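Local structure of ribokinase (Giardia lamblia, 6WHJ) at residues C145-D150 against A180-S185; V141-E146 against L169-N174; L123-V128 against T152-E157; V158-K163 against L188-I193. The protein probably phosphorylates D-ribose at O-5 with ATP and a divalent cation, most likely magnesium, to give D-ribose 5-phosphate, as a homodimer of the PfkB carbohydrate kinase family. All coordinates share one frame; numbering follows the deposited sequence.

Interaction 1 of 4, residues C145-D150 against A180-S185; sequences CEISPD and ADYDFS. With EDO (1,2-ethanediol), chain F.
The loop that carries the beta-alpha-beta unit from strand 140-143 into helix 149-165 is held by Y182, whose ring enters its curve between C145 and P149. At the tip of the ring, OH donates a hydrogen bond to I147 O at 2.6 Å. The carbonyl oxygen lies in the plane of the ring, whereas the hydroxyl stands 53° above the plane of the carbonyl. C145 CB lies over one face in a CH-pi contact, 4.0 Å from the Y182 centroid, whereas SG comes in obliquely, 3.5 Å from CD1. With SG anti to its own carbonyl carbon (chi1 -64°), the sulfur also meets the edge of F184, at 3.7 Å from CE1. The buried sulfur thus lies beside both Y182 and F184. On the CD2-CE2 side of the ring, P149 crosses Y182 at about a right angle, its CG 3.7 Å from CE2, and P149 CB rests against the backbone O of D181. The carboxylate of D181 passes near the proline but forms its salt bridge with R179. E146 turns the other way: OE1 accepts bonds from K44 N and S14, while OE2 takes O1 of an ethanediol, probably from the crystallisation liquor, that also bonds N16 and D18, residues of the predicted substrate site. S148 and D183 are the N-caps of helices 149-165 and 184-188, S148 OG accepting from N151 N. The contact brings the start of helix 149-165 against that of helix 184-188, and F173 of strand 170-173 touches both C145 and F184.

Interaction 2 of 4, residues V141-E146 against L169-N174; sequences VVMQCE and LRFVFN. With EDO (1,2-ethanediol), chain F.
M143 runs obliquely past the edge of the F171 ring, on the face of the sheet that also carries V141 and F173. Its CB sits at the ring edge, in plane, 3.8 Å from F171 CE1. CG approaches that same CE1 more closely, obliquely and at 3.6 Å. SD then passes F171 CZ at 3.9 Å in a Met-aromatic contact, 55° off the ring normal and so neither over the face nor at the edge. The chain bends at SD (chi3 68°), and CE leaves the sheet to touch F155 and T152 of helix 149-165. F171 puts CG anti to its backbone N (chi1 179°), which also lays CD1 beside V141 O. F173 repeats this first torsion, and its edge meets the carbonyl oxygens of M143 and Q144, CE1 standing 3.4 Å from Q144 O; beyond them, CZ touches the sulfur of C145. Four backbone bonds of 2.9 to 3.2 Å join the strands: V141 N to R170 O, V172 N to V141 O, M143 N to V172 O and N174 N to M143 O. V142 and V172 pair on the other face, where Q48 of helix 44-55 touches V142 and bonds to Q144 NE2. N174 ND2 is held by C195 O, and its side chain ends about 4 Å from that of D274, the predicted proton acceptor. Neighbouring parallel strands joined through a helix form the beta-alpha-beta crossover of the PfkB ribokinase fold, with residues of the predicted active site at the C-terminal ends of the strands.

Interaction 3 of 4, residues L123-V128 against T152-E157; sequences LKPSLV and TLLFVE
P125 sits flat over F155, a CH-pi contact that joins the loop leading to helix 131-135 to helix 149-165, the crossover helix of the beta-alpha-beta unit of strands 140-143 and 170-173. P125 CD stands 4.0 Å from the centroid of the F155 ring and only 6° off its normal, almost exactly above its centre. The far end of the ring fits within the bend of 123-128, so several backbone and side-chain atoms surround it. F155 CE2 meets L123 O at 3.3 Å, near the ring plane, while L123 CG reaches the same CE2 at 3.7 Å, the two side chains crossing at about a right angle. CZ points at the peptide carbon of K124, 3.4 Å away and oblique to the ring. CG of F155 anti to its own carbonyl carbon (chi1 -81°) sends the ring off the helix and into this bend, which is closed by the backbone bond from V128 N to P125 O. Here F155, L123 and V128 are all buried, and I147 touches the ring from the loop before the helix. One residue earlier on the helix the packing thins toward solvent. L154 is exposed and leans on P125 by its root, CB lying 3.5 Å from P125 CD, while its CD1 reaches P125 CD at 4.1 Å and K124 CB only at 4.5 Å. On the buried side, V128 packs on V65 and K91 of the sheet, and its CG2 ends in the plane of the F155 ring, 4.0 Å from CE1.

Interaction 4 of 4, residues V158-K163 against L188-I193; sequences VIKQAK and LSITDI
K163 and D192 approach from opposite directions and form a salt bridge, NZ lying 2.8 Å from OD1 and as close to OD2; the hydrogen bond to OD1 is weak. NZ also donates to I190 O at 3.1 Å, from 35° above the plane of that carbonyl, so the ammonium spans the backbone at 190 and the carboxylate at 192. A bend at chi3 (-37°) in the lysine chain lets CE pass I190 O on the way. Beside this polar group lies an apolar patch built on I190. Its CD1 abuts I159 CB at 3.6 Å, and its CG2 rests on K160 CB at 3.8 Å; both helix side chains cross the isoleucine at about a right angle. I190 CG1 stands between its backbone N and carbonyl carbon (chi1 68°), which leaves the two branches to reach different helix residues. K160 then runs out extended into solvent. In the next shell, D192 is buried and has further partners: OD1 accepts from F171 N, and OD2 pairs with K234 in a second salt bridge. Two lysines and a backbone N-H would thus be expected to stabilise its negative charge. T191 holds the turn through OG1 to I187 O and through its own carbonyl oxygen to S232 OG. I159 reaches on to V141 and M143, and I190 to F171. Helix 149-165 is in this way fastened to the segment joining helix 184-188 to strand 193-194, packed on strands 140-143 and 170-173 through I159 and I190 and far from the predicted binding sites.

All four contacts involve one beta-alpha-beta unit: strand 140-143, helix 149-165 and strand 170-173. Interaction 2 pairs the two strands within the nine-strand sheet. Interactions 1, 3 and 4 use successive parts of the helix, its start, its first turns and its later turns; their centres lie 12 to 15 Å apart. The centres of interactions 2 and 4 are about 9 Å apart, where strand 193-194 joins strand 170-173. Along the chain, interaction 3 closes before interaction 4 opens, while interactions 1 and 2 share C145 and E146 just after strand 140-143. E146 belongs to the predicted sugar site, whereas interaction 4 lies away from it.

Interaction 1 of 4, residues C145-D150 against A180-S185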
# COMPACT_ATOMS: atom_id res chain seq x y z
N CYS B 145 11.61 -12.38 -11.53
CA CYS B 145 10.24 -12.86 -11.71
C CYS B 145 9.21 -11.76 -11.51
O CYS B 145 8.10 -12.02 -11.03
CB CYS B 145 9.95 -14.02 -10.76
SG CYS B 145 10.94 -15.50 -11.05
N GLU B 146 9.54 -10.52 -11.88
CA GLU B 146 8.63 -9.39 -11.69
C GLU B 146 8.19 -8.76 -13.00
O GLU B 146 7.78 -7.59 -13.01
CB GLU B 146 9.27 -8.35 -10.76
CG GLU B 146 9.34 -8.77 -9.30
CD GLU B 146 9.85 -7.66 -8.39
OE1 GLU B 146 10.41 -6.67 -8.91
OE2 GLU B 146 9.72 -7.79 -7.15
N ILE B 147 8.30 -9.48 -14.12
CA ILE B 147 7.59 -9.12 -15.35
C ILE B 147 6.63 -10.26 -15.67
O ILE B 147 6.49 -11.20 -14.89
CB ILE B 147 8.54 -8.81 -16.52
CG1 ILE B 147 9.34 -10.05 -16.94
CG2 ILE B 147 9.48 -7.64 -16.17
CD1 ILE B 147 10.11 -9.89 -18.25
N SER B 148 5.98 -10.21 -16.83
CA SER B 148 4.95 -11.19 -17.13
C SER B 148 5.55 -12.55 -17.48
O SER B 148 6.62 -12.63 -18.09
CB SER B 148 4.08 -10.71 -18.28
OG SER B 148 4.49 -11.31 -19.50
N PRO B 149 4.87 -13.64 -17.11
CA PRO B 149 5.39 -14.98 -17.44
C PRO B 149 5.59 -15.20 -18.93
O PRO B 149 6.64 -15.71 -19.34
CB PRO B 149 4.31 -15.92 -16.87
CG PRO B 149 3.67 -15.14 -15.78
CD PRO B 149 3.66 -13.72 -16.26
N ASP B 150 4.61 -14.80 -19.76
CA ASP B 150 4.72 -15.04 -21.19
C ASP B 150 5.83 -14.21 -21.82
O ASP B 150 6.52 -14.68 -22.74
CB ASP B 150 3.40 -14.70 -21.88
CG ASP B 150 2.30 -15.71 -21.57
OD1 ASP B 150 2.61 -16.80 -21.04
OD2 ASP B 150 1.13 -15.40 -21.89
N ALA B 180 3.90 -18.95 -8.86
CA ALA B 180 3.45 -20.25 -9.34
C ALA B 180 3.15 -20.25 -10.84
O ALA B 180 3.09 -21.32 -11.45
CB ALA B 180 2.21 -20.70 -8.56
N ASP B 181 2.98 -19.07 -11.45
CA ASP B 181 2.63 -19.01 -12.87
C ASP B 181 3.84 -18.92 -13.78
O ASP B 181 3.66 -18.82 -15.00
CB ASP B 181 1.70 -17.81 -13.13
CG ASP B 181 2.26 -16.51 -12.59
OD1 ASP B 181 3.36 -16.52 -12.01
OD2 ASP B 181 1.60 -15.45 -12.76
N TYR B 182 5.06 -19.01 -13.25
CA TYR B 182 6.27 -18.96 -14.06
C TYR B 182 6.67 -20.36 -14.52
O TYR B 182 6.75 -21.29 -13.71
CB TYR B 182 7.41 -18.33 -13.27
CG TYR B 182 7.68 -16.89 -13.62
CD1 TYR B 182 8.98 -16.45 -13.83
CD2 TYR B 182 6.65 -15.97 -13.67
CE1 TYR B 182 9.24 -15.13 -14.14
CE2 TYR B 182 6.90 -14.65 -13.98
CZ TYR B 182 8.20 -14.23 -14.20
OH TYR B 182 8.45 -12.90 -14.49
N ASP B 183 6.95 -20.48 -15.81
CA ASP B 183 7.48 -21.72 -16.38
C ASP B 183 8.98 -21.76 -16.08
O ASP B 183 9.82 -21.40 -16.90
CB ASP B 183 7.20 -21.77 -17.88
CG ASP B 183 7.42 -23.14 -18.48
OD1 ASP B 183 8.17 -23.95 -17.89
OD2 ASP B 183 6.83 -23.42 -19.55
N PHE B 184 9.30 -22.18 -14.85
CA PHE B 184 10.69 -22.22 -14.42
C PHE B 184 11.48 -23.26 -15.20
O PHE B 184 12.66 -23.05 -15.51
CB PHE B 184 10.78 -22.50 -12.92
CG PHE B 184 10.33 -21.36 -12.08
CD1 PHE B 184 11.13 -20.23 -11.95
CD2 PHE B 184 9.11 -21.39 -11.43
CE1 PHE B 184 10.72 -19.15 -11.18
CE2 PHE B 184 8.69 -20.32 -10.66
CZ PHE B 184 9.50 -19.19 -10.53
N SER B 185 10.84 -24.37 -15.56
CA SER B 185 11.53 -25.39 -16.33
C SER B 185 12.04 -24.80 -17.65
O SER B 185 13.19 -25.04 -18.04
CB SER B 185 10.59 -26.57 -16.55
OG SER B 185 11.16 -27.55 -17.40
C1 EDO F . 10.63 -5.78 -4.77
O1 EDO F . 9.50 -6.64 -4.96
C2 EDO F . 10.16 -4.34 -4.55
O2 EDO F . 9.12 -4.05 -5.49

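Interaction 2 of 4, residues V141-E146 against L169-N174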
# COMPACT_ATOMS: atom_id res chain seq x y z
N VAL B 141 23.65 -11.68 -18.54
CA VAL B 141 22.29 -11.17 -18.63
C VAL B 141 21.53 -11.72 -17.43
O VAL B 141 21.67 -12.90 -17.10
CB VAL B 141 21.61 -11.53 -19.97
CG1 VAL B 141 21.56 -13.03 -20.18
CG2 VAL B 141 20.22 -10.94 -20.02
N VAL B 142 20.76 -10.85 -16.76
CA VAL B 142 20.14 -11.16 -15.47
C VAL B 142 18.64 -10.92 -15.56
O VAL B 142 18.19 -9.90 -16.09
CB VAL B 142 20.74 -10.31 -14.33
CG1 VAL B 142 20.29 -10.84 -12.98
CG2 VAL B 142 22.26 -10.30 -14.41
N MET B 143 17.85 -11.85 -15.02
CA MET B 143 16.40 -11.74 -15.00
C MET B 143 15.88 -12.21 -13.65
O MET B 143 16.54 -12.98 -12.94
CB MET B 143 15.75 -12.56 -16.11
CG MET B 143 16.18 -12.18 -17.52
SD MET B 143 15.16 -12.95 -18.78
CE MET B 143 13.59 -12.13 -18.54
N GLN B 144 14.67 -11.75 -13.31
CA GLN B 144 13.97 -12.15 -12.09
C GLN B 144 12.56 -12.63 -12.42
O GLN B 144 12.34 -13.22 -13.48
CB GLN B 144 13.90 -10.99 -11.09
CG GLN B 144 15.23 -10.33 -10.81
CD GLN B 144 15.62 -9.35 -11.89
OE1 GLN B 144 14.77 -8.77 -12.55
NE2 GLN B 144 16.92 -9.17 -12.07
N CYS B 145 11.61 -12.38 -11.53
CA CYS B 145 10.24 -12.86 -11.71
C CYS B 145 9.21 -11.76 -11.51
O CYS B 145 8.10 -12.02 -11.03
CB CYS B 145 9.95 -14.02 -10.76
SG CYS B 145 10.94 -15.50 -11.05
N GLU B 146 9.54 -10.52 -11.88
CA GLU B 146 8.63 -9.39 -11.69
C GLU B 146 8.19 -8.76 -13.00
O GLU B 146 7.78 -7.59 -13.01
CB GLU B 146 9.27 -8.35 -10.76
CG GLU B 146 9.34 -8.77 -9.30
CD GLU B 146 9.85 -7.66 -8.39
OE1 GLU B 146 10.41 -6.67 -8.91
OE2 GLU B 146 9.72 -7.79 -7.15
N LEU B 169 28.49 -15.31 -23.22
CA LEU B 169 27.33 -14.81 -22.49
C LEU B 169 26.82 -15.88 -21.52
O LEU B 169 26.68 -17.05 -21.89
CB LEU B 169 26.22 -14.43 -23.47
CG LEU B 169 24.91 -14.00 -22.82
CD1 LEU B 169 25.10 -12.74 -22.03
CD2 LEU B 169 23.85 -13.82 -23.87
N ARG B 170 26.59 -15.48 -20.27
CA ARG B 170 26.02 -16.34 -19.25
C ARG B 170 24.71 -15.73 -18.76
O ARG B 170 24.61 -14.52 -18.57
CB ARG B 170 26.98 -16.52 -18.07
CG ARG B 170 28.21 -17.30 -18.42
CD ARG B 170 27.96 -18.74 -18.78
NE ARG B 170 29.24 -19.38 -19.08
CZ ARG B 170 29.79 -19.43 -20.30
NH1 ARG B 170 29.15 -18.89 -21.34
NH2 ARG B 170 30.96 -20.02 -20.47
N PHE B 171 23.70 -16.58 -18.57
CA PHE B 171 22.39 -16.17 -18.07
C PHE B 171 22.32 -16.46 -16.57
O PHE B 171 22.37 -17.63 -16.15
CB PHE B 171 21.29 -16.89 -18.85
CG PHE B 171 19.88 -16.57 -18.41
CD1 PHE B 171 19.58 -15.42 -17.71
CD2 PHE B 171 18.84 -17.43 -18.76
CE1 PHE B 171 18.27 -15.14 -17.34
CE2 PHE B 171 17.54 -17.15 -18.40
CZ PHE B 171 17.25 -16.00 -17.68
N VAL B 172 22.21 -15.41 -15.76
CA VAL B 172 22.01 -15.50 -14.32
C VAL B 172 20.53 -15.24 -14.04
O VAL B 172 20.03 -14.15 -14.33
CB VAL B 172 22.89 -14.51 -13.55
CG1 VAL B 172 22.67 -14.67 -12.02
CG2 VAL B 172 24.36 -14.67 -13.95
N PHE B 173 19.85 -16.24 -13.48
CA PHE B 173 18.43 -16.16 -13.17
C PHE B 173 18.22 -16.18 -11.66
O PHE B 173 18.55 -17.17 -11.00
CB PHE B 173 17.66 -17.30 -13.85
CG PHE B 173 16.18 -17.30 -13.57
CD1 PHE B 173 15.43 -16.13 -13.64
CD2 PHE B 173 15.52 -18.49 -13.29
CE1 PHE B 173 14.06 -16.14 -13.38
CE2 PHE B 173 14.16 -18.51 -13.05
CZ PHE B 173 13.42 -17.32 -13.10
N ASN B 174 17.66 -15.10 -11.12
CA ASN B 174 17.29 -15.00 -9.71
C ASN B 174 15.78 -15.15 -9.59
O ASN B 174 15.05 -14.18 -9.85
CB ASN B 174 17.76 -13.67 -9.13
CG ASN B 174 17.21 -13.41 -7.74
OD1 ASN B 174 16.84 -12.28 -7.42
ND2 ASN B 174 17.14 -14.44 -6.92
C1 EDO F . 10.63 -5.78 -4.77
O1 EDO F . 9.50 -6.64 -4.96
C2 EDO F . 10.16 -4.34 -4.55
O2 EDO F . 9.12 -4.05 -5.49

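Interaction 3 of 4, residues L123-V128 against T152-E157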
# COMPACT_ATOMS: atom_id res chain seq x y z
N LEU B 123 6.83 -5.17 -20.98
CA LEU B 123 8.22 -5.40 -21.38
C LEU B 123 8.29 -6.72 -22.13
O LEU B 123 8.24 -7.79 -21.52
CB LEU B 123 9.13 -5.39 -20.16
CG LEU B 123 10.65 -5.47 -20.39
CD1 LEU B 123 11.10 -4.26 -21.15
CD2 LEU B 123 11.41 -5.56 -19.09
N LYS B 124 8.41 -6.65 -23.45
CA LYS B 124 8.55 -7.75 -24.39
C LYS B 124 9.79 -7.46 -25.22
O LYS B 124 10.26 -6.32 -25.26
CB LYS B 124 7.37 -7.88 -25.37
CG LYS B 124 5.96 -7.70 -24.88
CD LYS B 124 5.05 -7.84 -26.09
CE LYS B 124 3.63 -8.19 -25.73
NZ LYS B 124 3.11 -7.28 -24.68
N PRO B 125 10.34 -8.47 -25.90
CA PRO B 125 11.42 -8.17 -26.85
C PRO B 125 11.06 -7.10 -27.87
O PRO B 125 11.87 -6.20 -28.12
CB PRO B 125 11.66 -9.53 -27.54
CG PRO B 125 11.27 -10.54 -26.49
CD PRO B 125 10.11 -9.92 -25.76
N SER B 126 9.84 -7.15 -28.42
CA SER B 126 9.45 -6.19 -29.46
C SER B 126 9.49 -4.75 -28.96
O SER B 126 9.66 -3.82 -29.76
CB SER B 126 8.07 -6.56 -30.01
OG SER B 126 7.03 -6.28 -29.08
N LEU B 127 9.30 -4.53 -27.66
CA LEU B 127 9.42 -3.18 -27.11
C LEU B 127 10.86 -2.69 -27.10
O LEU B 127 11.09 -1.47 -27.09
CB LEU B 127 8.85 -3.14 -25.69
CG LEU B 127 8.71 -1.74 -25.10
CD1 LEU B 127 7.73 -0.96 -25.95
CD2 LEU B 127 8.28 -1.78 -23.63
N VAL B 128 11.82 -3.60 -27.08
CA VAL B 128 13.24 -3.25 -27.06
C VAL B 128 13.89 -3.97 -28.24
O VAL B 128 14.67 -4.91 -28.06
CB VAL B 128 13.89 -3.62 -25.71
CG1 VAL B 128 13.57 -2.56 -24.67
CG2 VAL B 128 13.41 -4.97 -25.21
N THR B 152 8.56 -13.14 -20.20
CA THR B 152 9.82 -13.75 -19.78
C THR B 152 10.23 -14.85 -20.76
O THR B 152 11.40 -14.94 -21.14
CB THR B 152 9.67 -14.32 -18.38
OG1 THR B 152 9.35 -13.26 -17.47
CG2 THR B 152 10.98 -14.95 -17.93
N LEU B 153 9.27 -15.68 -21.19
CA LEU B 153 9.60 -16.75 -22.13
C LEU B 153 10.00 -16.20 -23.49
O LEU B 153 10.80 -16.81 -24.21
CB LEU B 153 8.42 -17.73 -22.25
CG LEU B 153 8.11 -18.50 -20.96
CD1 LEU B 153 7.09 -19.58 -21.18
CD2 LEU B 153 9.39 -19.06 -20.33
N LEU B 154 9.44 -15.05 -23.88
CA LEU B 154 9.92 -14.40 -25.09
C LEU B 154 11.36 -13.92 -24.91
O LEU B 154 12.19 -14.10 -25.81
CB LEU B 154 9.01 -13.24 -25.50
CG LEU B 154 7.57 -13.55 -25.93
CD1 LEU B 154 6.82 -12.27 -26.22
CD2 LEU B 154 7.54 -14.48 -27.12
N PHE B 155 11.68 -13.34 -23.74
CA PHE B 155 13.07 -12.92 -23.52
C PHE B 155 14.00 -14.12 -23.43
O PHE B 155 15.15 -14.03 -23.86
CB PHE B 155 13.20 -12.08 -22.25
CG PHE B 155 12.84 -10.65 -22.44
CD1 PHE B 155 13.60 -9.83 -23.26
CD2 PHE B 155 11.73 -10.10 -21.79
CE1 PHE B 155 13.26 -8.51 -23.46
CE2 PHE B 155 11.39 -8.78 -21.98
CZ PHE B 155 12.15 -7.98 -22.80
N VAL B 156 13.52 -15.24 -22.88
CA VAL B 156 14.32 -16.46 -22.84
C VAL B 156 14.73 -16.88 -24.24
O VAL B 156 15.88 -17.26 -24.48
CB VAL B 156 13.54 -17.57 -22.11
CG1 VAL B 156 14.05 -18.94 -22.49
CG2 VAL B 156 13.63 -17.37 -20.60
N GLU B 157 13.80 -16.80 -25.20
CA GLU B 157 14.15 -17.17 -26.57
C GLU B 157 15.19 -16.21 -27.15
O GLU B 157 16.13 -16.65 -27.84
CB GLU B 157 12.90 -17.23 -27.44
CG GLU B 157 13.20 -17.53 -28.89
CD GLU B 157 13.87 -18.88 -29.10
OE1 GLU B 157 13.70 -19.79 -28.25
OE2 GLU B 157 14.59 -19.02 -30.11

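Interaction 4 of 4, residues V158-K163 against L188-I193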
# COMPACT_ATOMS: atom_id res chain seq x y z
N VAL B 158 15.09 -14.92 -26.84
CA VAL B 158 16.10 -13.98 -27.31
C VAL B 158 17.47 -14.36 -26.76
O VAL B 158 18.47 -14.39 -27.49
CB VAL B 158 15.72 -12.54 -26.91
CG1 VAL B 158 16.88 -11.60 -27.18
CG2 VAL B 158 14.48 -12.10 -27.68
N ILE B 159 17.53 -14.68 -25.47
CA ILE B 159 18.80 -15.01 -24.83
C ILE B 159 19.38 -16.30 -25.41
O ILE B 159 20.59 -16.42 -25.65
CB ILE B 159 18.60 -15.09 -23.32
CG1 ILE B 159 18.15 -13.73 -22.78
CG2 ILE B 159 19.90 -15.49 -22.63
CD1 ILE B 159 17.72 -13.76 -21.33
N LYS B 160 18.51 -17.29 -25.68
CA LYS B 160 18.97 -18.53 -26.30
C LYS B 160 19.63 -18.25 -27.64
O LYS B 160 20.68 -18.82 -27.96
CB LYS B 160 17.79 -19.50 -26.46
CG LYS B 160 18.11 -20.86 -27.12
CD LYS B 160 16.84 -21.69 -27.29
CE LYS B 160 17.12 -23.06 -27.88
NZ LYS B 160 15.87 -23.76 -28.31
N GLN B 161 19.05 -17.33 -28.42
CA GLN B 161 19.64 -16.94 -29.70
C GLN B 161 20.91 -16.12 -29.51
O GLN B 161 21.82 -16.19 -30.34
CB GLN B 161 18.63 -16.15 -30.52
CG GLN B 161 17.63 -16.98 -31.30
CD GLN B 161 16.51 -16.14 -31.90
OE1 GLN B 161 16.75 -15.10 -32.51
NE2 GLN B 161 15.28 -16.62 -31.75
N ALA B 162 20.99 -15.34 -28.42
CA ALA B 162 22.19 -14.54 -28.18
C ALA B 162 23.35 -15.41 -27.72
O ALA B 162 24.50 -15.15 -28.10
CB ALA B 162 21.90 -13.44 -27.16
N LYS B 163 23.08 -16.45 -26.93
CA LYS B 163 24.19 -17.28 -26.48
C LYS B 163 24.76 -18.11 -27.62
O LYS B 163 25.97 -18.41 -27.63
CB LYS B 163 23.78 -18.17 -25.30
CG LYS B 163 23.41 -17.36 -24.07
CD LYS B 163 23.35 -18.15 -22.77
CE LYS B 163 22.79 -19.54 -22.91
NZ LYS B 163 23.15 -20.33 -21.69
N LEU B 188 14.93 -22.34 -16.90
CA LEU B 188 16.17 -23.00 -16.51
C LEU B 188 16.92 -23.62 -17.68
O LEU B 188 18.14 -23.78 -17.60
CB LEU B 188 15.89 -24.06 -15.45
CG LEU B 188 15.69 -23.59 -14.01
CD1 LEU B 188 15.02 -24.65 -13.15
CD2 LEU B 188 17.04 -23.23 -13.41
N SER B 189 16.24 -23.96 -18.78
CA SER B 189 16.91 -24.64 -19.88
C SER B 189 17.95 -23.77 -20.56
O SER B 189 18.83 -24.30 -21.25
CB SER B 189 15.89 -25.10 -20.91
OG SER B 189 15.13 -24.01 -21.37
N ILE B 190 17.90 -22.45 -20.38
CA ILE B 190 18.96 -21.58 -20.88
C ILE B 190 19.65 -20.85 -19.75
O ILE B 190 20.57 -20.06 -20.00
CB ILE B 190 18.44 -20.56 -21.91
CG1 ILE B 190 17.51 -19.56 -21.23
CG2 ILE B 190 17.75 -21.28 -23.10
CD1 ILE B 190 17.42 -18.23 -21.94
N THR B 191 19.27 -21.12 -18.50
CA THR B 191 19.95 -20.54 -17.35
C THR B 191 21.31 -21.19 -17.20
O THR B 191 21.46 -22.42 -17.30
CB THR B 191 19.13 -20.76 -16.08
OG1 THR B 191 17.91 -20.02 -16.16
CG2 THR B 191 19.92 -20.31 -14.85
N ASP B 192 22.32 -20.36 -16.97
CA ASP B 192 23.65 -20.86 -16.68
C ASP B 192 23.92 -20.93 -15.19
O ASP B 192 24.53 -21.89 -14.72
CB ASP B 192 24.70 -19.98 -17.37
CG ASP B 192 24.54 -19.98 -18.88
OD1 ASP B 192 24.12 -18.94 -19.45
OD2 ASP B 192 24.81 -21.03 -19.49
N ILE B 193 23.49 -19.91 -14.44
CA ILE B 193 23.66 -19.83 -12.99
C ILE B 193 22.33 -19.48 -12.35
O ILE B 193 21.77 -18.40 -12.62
CB ILE B 193 24.73 -18.80 -12.61
CG1 ILE B 193 26.08 -19.17 -13.24
CG2 ILE B 193 24.81 -18.64 -11.08
CD1 ILE B 193 27.13 -18.10 -13.14